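Local coordinates for protein thioredoxin (H-type,TRX-H) (Edwardsiella tarda, PDB 5ZF2) that inhibits the host ASK1-MAPK signalling cascades to promote pathogenesis during infection, as a thioredoxin-like effector that may also act as an oxidoreductase, at residues A[37-40]-A[41-44]; A[63-67]-A[68-72]. All blocks are in the same frame, centred on the assembly; numbering follows the deposited sequence.

Contact 1: A[37-40]-A[41-44]; sequences RELT and PLFA
The amide of Phe43 is held by two carbonyls at the end of helix 30-43, the helix of the beta-alpha-beta unit of strand 20-25, helix 30-43 and strand 52-57 in the thioredoxin fold. Phe43 N bonds to Leu39 O at 2.9 Å and weakly to Thr40 O at 3.2 Å, the weaker bond adding to a loosely bonded last turn. Just before it, Pro41 has no hydrogen to offer the preceding turn: its CD stands 3.2 Å from Arg37 O, and the helix kinks there. The side chain of Phe43 folds back along the helix because its CG lies anti to the carbonyl carbon (chi1 -65°). Leu39 O consequently sits over one face of the ring, toward its rim, while the far end of the ring, CZ, rests 3.6 Å from Leu39 CB. Helix 94-102 packs on this end of the helix, Leu97 against Leu42 and Leu101 against Phe43; strand 20-25 adds Leu21 beside the ring. The CD2 branch of Leu39 also approaches Leu42 CD1, at 4.2 Å.

Contact 2: A[63-67]-A[68-72]; sequences AALQQ and FRVSQ
A Schellman motif ends helix 62-68, and it shows how a helix can stop by closing its last carbonyls with the amides of the residues at and just after the turn. Arg69 takes a positive phi, and its own amide and that of Val70 turn back to the final turn. Val70 N reaches Leu65 O at 3.0 Å in a fairly straight bond (162°), and Arg69 N reaches Gln66 O at 3.2 Å, approaching from above the carbonyl plane instead of on a lone pair. Leu65 O also takes a weak bond from Phe68 N, whose stronger bond runs to Ala64 O at 3.1 Å. The apolar pair that usually accompanies this cap is present too: Leu65 CD2 lies 3.8 Å from Val70 CG1, the two side chains crossing at about a right angle.

Beside the cap, Gln67 and Phe68 point the same way. With its CG anti to the backbone N (chi1 170°) and the chain extended beyond, Gln67 forms an offset stack on the phenyl ring: CG stands over the ring centre, and the amide, its plane only 11° from that of the ring, lies toward the rim, with OE1 4.0 Å from Phe68 CZ. At the ring's CD2 the packing against Ala64 O is tight, 2.9 Å, while CE2 meets Ala64 CB at 4.1 Å.

Phe68 is buried against Val22, Ile77 and Tyr79 of the sheet and makes an edge-to-face contact with Phe10 of helix 7-15. Leu65 packs on Val56 and Val24, and Val70 on Val24, Thr75 and Ile77, so the cap is seated on strands 52-57, 20-25 and 75-80; its exit is tied to strand 83-89 by Arg87, which bonds to Phe68 O.

Overall arrangement
Contact 1 comes first along the chain and closes before contact 2 opens. Their centres lie about 23 Å apart on opposite sides of the chain's centre, and their nearest atoms are about 12 Å apart. Each belongs to the end of a different helix, 30-43 and 62-68, with strand 52-57 between them in sequence. Strand 20-25 links them in space: Leu21 and Asp23 meet contact 1, whereas Val22 and Val24 meet contact 2, placing the two helix ends on the two faces of the central sheet. Together they illustrate the helix-sheet-helix layering of a thioredoxin fold, with helix 94-102 beside the first and helix 7-15 beside the second.

Contact 1: A[37-40]-A[41-44]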
# COMPACT_ATOMS: atom_id res chain seq x y z
N ARG A 37 0.21 -0.86 -12.26
CA ARG A 37 -0.62 -0.41 -13.35
C ARG A 37 -2.01 0.05 -13.02
O ARG A 37 -2.48 1.03 -13.46
CB ARG A 37 -0.79 -1.52 -14.36
CG ARG A 37 0.16 -1.46 -15.46
CD ARG A 37 1.57 -1.57 -14.99
NE ARG A 37 2.27 -2.49 -15.84
CZ ARG A 37 3.22 -2.10 -16.66
NH1 ARG A 37 3.52 -0.82 -16.69
NH2 ARG A 37 3.84 -2.97 -17.43
N GLU A 38 -2.70 -0.77 -12.30
CA GLU A 38 -4.11 -0.55 -12.02
C GLU A 38 -4.33 0.36 -10.83
O GLU A 38 -5.33 1.08 -10.79
CB GLU A 38 -4.80 -1.90 -11.79
CG GLU A 38 -4.65 -2.79 -13.04
CD GLU A 38 -5.10 -4.22 -12.81
OE1 GLU A 38 -5.25 -4.60 -11.64
OE2 GLU A 38 -5.25 -4.95 -13.82
N LEU A 39 -3.40 0.33 -9.87
CA LEU A 39 -3.47 1.19 -8.70
C LEU A 39 -3.11 2.64 -9.03
O LEU A 39 -3.68 3.57 -8.43
CB LEU A 39 -2.54 0.64 -7.62
CG LEU A 39 -3.05 -0.59 -6.87
CD1 LEU A 39 -1.96 -1.12 -5.99
CD2 LEU A 39 -4.31 -0.26 -6.08
N THR A 40 -2.16 2.87 -9.93
CA THR A 40 -1.73 4.25 -10.19
C THR A 40 -2.88 5.18 -10.54
O THR A 40 -3.01 6.22 -9.88
CB THR A 40 -0.62 4.27 -11.25
OG1 THR A 40 0.51 3.54 -10.74
CG2 THR A 40 -0.20 5.70 -11.61
N PRO A 41 -3.78 4.87 -11.48
CA PRO A 41 -4.91 5.77 -11.70
C PRO A 41 -5.86 5.84 -10.51
O PRO A 41 -6.46 6.89 -10.26
CB PRO A 41 -5.61 5.19 -12.94
CG PRO A 41 -5.20 3.77 -12.95
CD PRO A 41 -3.82 3.72 -12.41
N LEU A 42 -6.01 4.76 -9.76
CA LEU A 42 -6.88 4.84 -8.60
C LEU A 42 -6.34 5.83 -7.57
O LEU A 42 -7.13 6.54 -6.93
CB LEU A 42 -7.05 3.45 -7.98
CG LEU A 42 -7.74 2.40 -8.86
CD1 LEU A 42 -7.75 1.01 -8.20
CD2 LEU A 42 -9.16 2.85 -9.20
N PHE A 43 -5.02 5.92 -7.43
CA PHE A 43 -4.44 6.85 -6.46
C PHE A 43 -4.74 8.31 -6.79
O PHE A 43 -4.65 9.16 -5.91
CB PHE A 43 -2.92 6.65 -6.38
CG PHE A 43 -2.51 5.30 -5.84
CD1 PHE A 43 -3.38 4.57 -5.03
CD2 PHE A 43 -1.26 4.78 -6.14
CE1 PHE A 43 -3.01 3.33 -4.51
CE2 PHE A 43 -0.87 3.53 -5.65
CZ PHE A 43 -1.74 2.82 -4.81
N ALA A 44 -5.05 8.62 -8.04
CA ALA A 44 -5.27 10.00 -8.46
C ALA A 44 -6.74 10.40 -8.41
O ALA A 44 -7.07 11.57 -8.65
CB ALA A 44 -4.73 10.21 -9.88

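Contact 2: A[63-67]-A[68-72]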
# COMPACT_ATOMS: atom_id res chain seq x y z
N ALA A 63 13.16 -4.96 7.82
CA ALA A 63 12.57 -4.52 9.09
C ALA A 63 11.13 -4.09 8.90
O ALA A 63 10.27 -4.35 9.76
CB ALA A 63 13.41 -3.39 9.70
N ALA A 64 10.83 -3.46 7.76
CA ALA A 64 9.46 -3.06 7.47
C ALA A 64 8.55 -4.28 7.33
O ALA A 64 7.41 -4.27 7.82
CB ALA A 64 9.41 -2.20 6.21
N LEU A 65 9.04 -5.36 6.70
CA LEU A 65 8.20 -6.54 6.53
C LEU A 65 7.78 -7.14 7.86
O LEU A 65 6.62 -7.56 8.03
CB LEU A 65 8.92 -7.60 5.70
CG LEU A 65 9.33 -7.21 4.27
CD1 LEU A 65 9.96 -8.43 3.57
CD2 LEU A 65 8.12 -6.68 3.52
N GLN A 66 8.71 -7.25 8.81
CA GLN A 66 8.36 -7.81 10.11
C GLN A 66 7.32 -6.94 10.81
O GLN A 66 6.35 -7.45 11.37
CB GLN A 66 9.61 -7.95 10.98
CG GLN A 66 10.44 -9.18 10.66
CD GLN A 66 9.69 -10.49 10.92
OE1 GLN A 66 8.88 -10.59 11.84
NE2 GLN A 66 9.97 -11.51 10.11
N GLN A 67 7.50 -5.62 10.75
CA GLN A 67 6.54 -4.70 11.35
C GLN A 67 5.13 -4.92 10.81
O GLN A 67 4.14 -4.84 11.55
CB GLN A 67 7.02 -3.28 11.06
CG GLN A 67 6.04 -2.19 11.39
CD GLN A 67 6.63 -0.80 11.12
OE1 GLN A 67 7.50 -0.65 10.25
NE2 GLN A 67 6.16 0.20 11.84
N PHE A 68 5.00 -5.17 9.51
CA PHE A 68 3.73 -5.31 8.83
C PHE A 68 3.25 -6.76 8.74
O PHE A 68 2.14 -6.99 8.24
CB PHE A 68 3.84 -4.72 7.42
CG PHE A 68 4.10 -3.23 7.42
CD1 PHE A 68 3.27 -2.38 8.13
CD2 PHE A 68 5.19 -2.69 6.73
CE1 PHE A 68 3.50 -1.01 8.14
CE2 PHE A 68 5.43 -1.33 6.75
CZ PHE A 68 4.58 -0.49 7.45
N ARG A 69 4.04 -7.72 9.22
CA ARG A 69 3.69 -9.13 9.20
C ARG A 69 3.44 -9.56 7.75
O ARG A 69 2.39 -10.10 7.39
CB ARG A 69 2.49 -9.40 10.12
CG ARG A 69 1.91 -10.83 10.13
CD ARG A 69 0.71 -10.98 11.10
NE ARG A 69 -0.55 -10.54 10.48
CZ ARG A 69 -1.20 -11.20 9.52
NH1 ARG A 69 -0.73 -12.35 9.04
NH2 ARG A 69 -2.33 -10.72 9.04
N VAL A 70 4.42 -9.27 6.89
CA VAL A 70 4.32 -9.48 5.45
C VAL A 70 5.27 -10.59 5.06
O VAL A 70 6.47 -10.52 5.36
CB VAL A 70 4.64 -8.20 4.66
CG1 VAL A 70 4.77 -8.51 3.16
CG2 VAL A 70 3.57 -7.16 4.92
N SER A 71 4.75 -11.61 4.37
CA SER A 71 5.58 -12.70 3.89
C SER A 71 5.59 -12.83 2.38
O SER A 71 6.35 -13.65 1.86
CB SER A 71 5.13 -14.04 4.51
OG SER A 71 3.77 -14.33 4.19
N GLN A 72 4.77 -12.06 1.65
CA GLN A 72 4.78 -12.16 0.19
C GLN A 72 4.77 -10.77 -0.43
O GLN A 72 4.17 -9.84 0.11
CB GLN A 72 3.58 -12.94 -0.35
CG GLN A 72 3.17 -14.12 0.52
CD GLN A 72 2.16 -15.01 -0.16
OE1 GLN A 72 2.09 -15.06 -1.39
NE2 GLN A 72 1.37 -15.71 0.63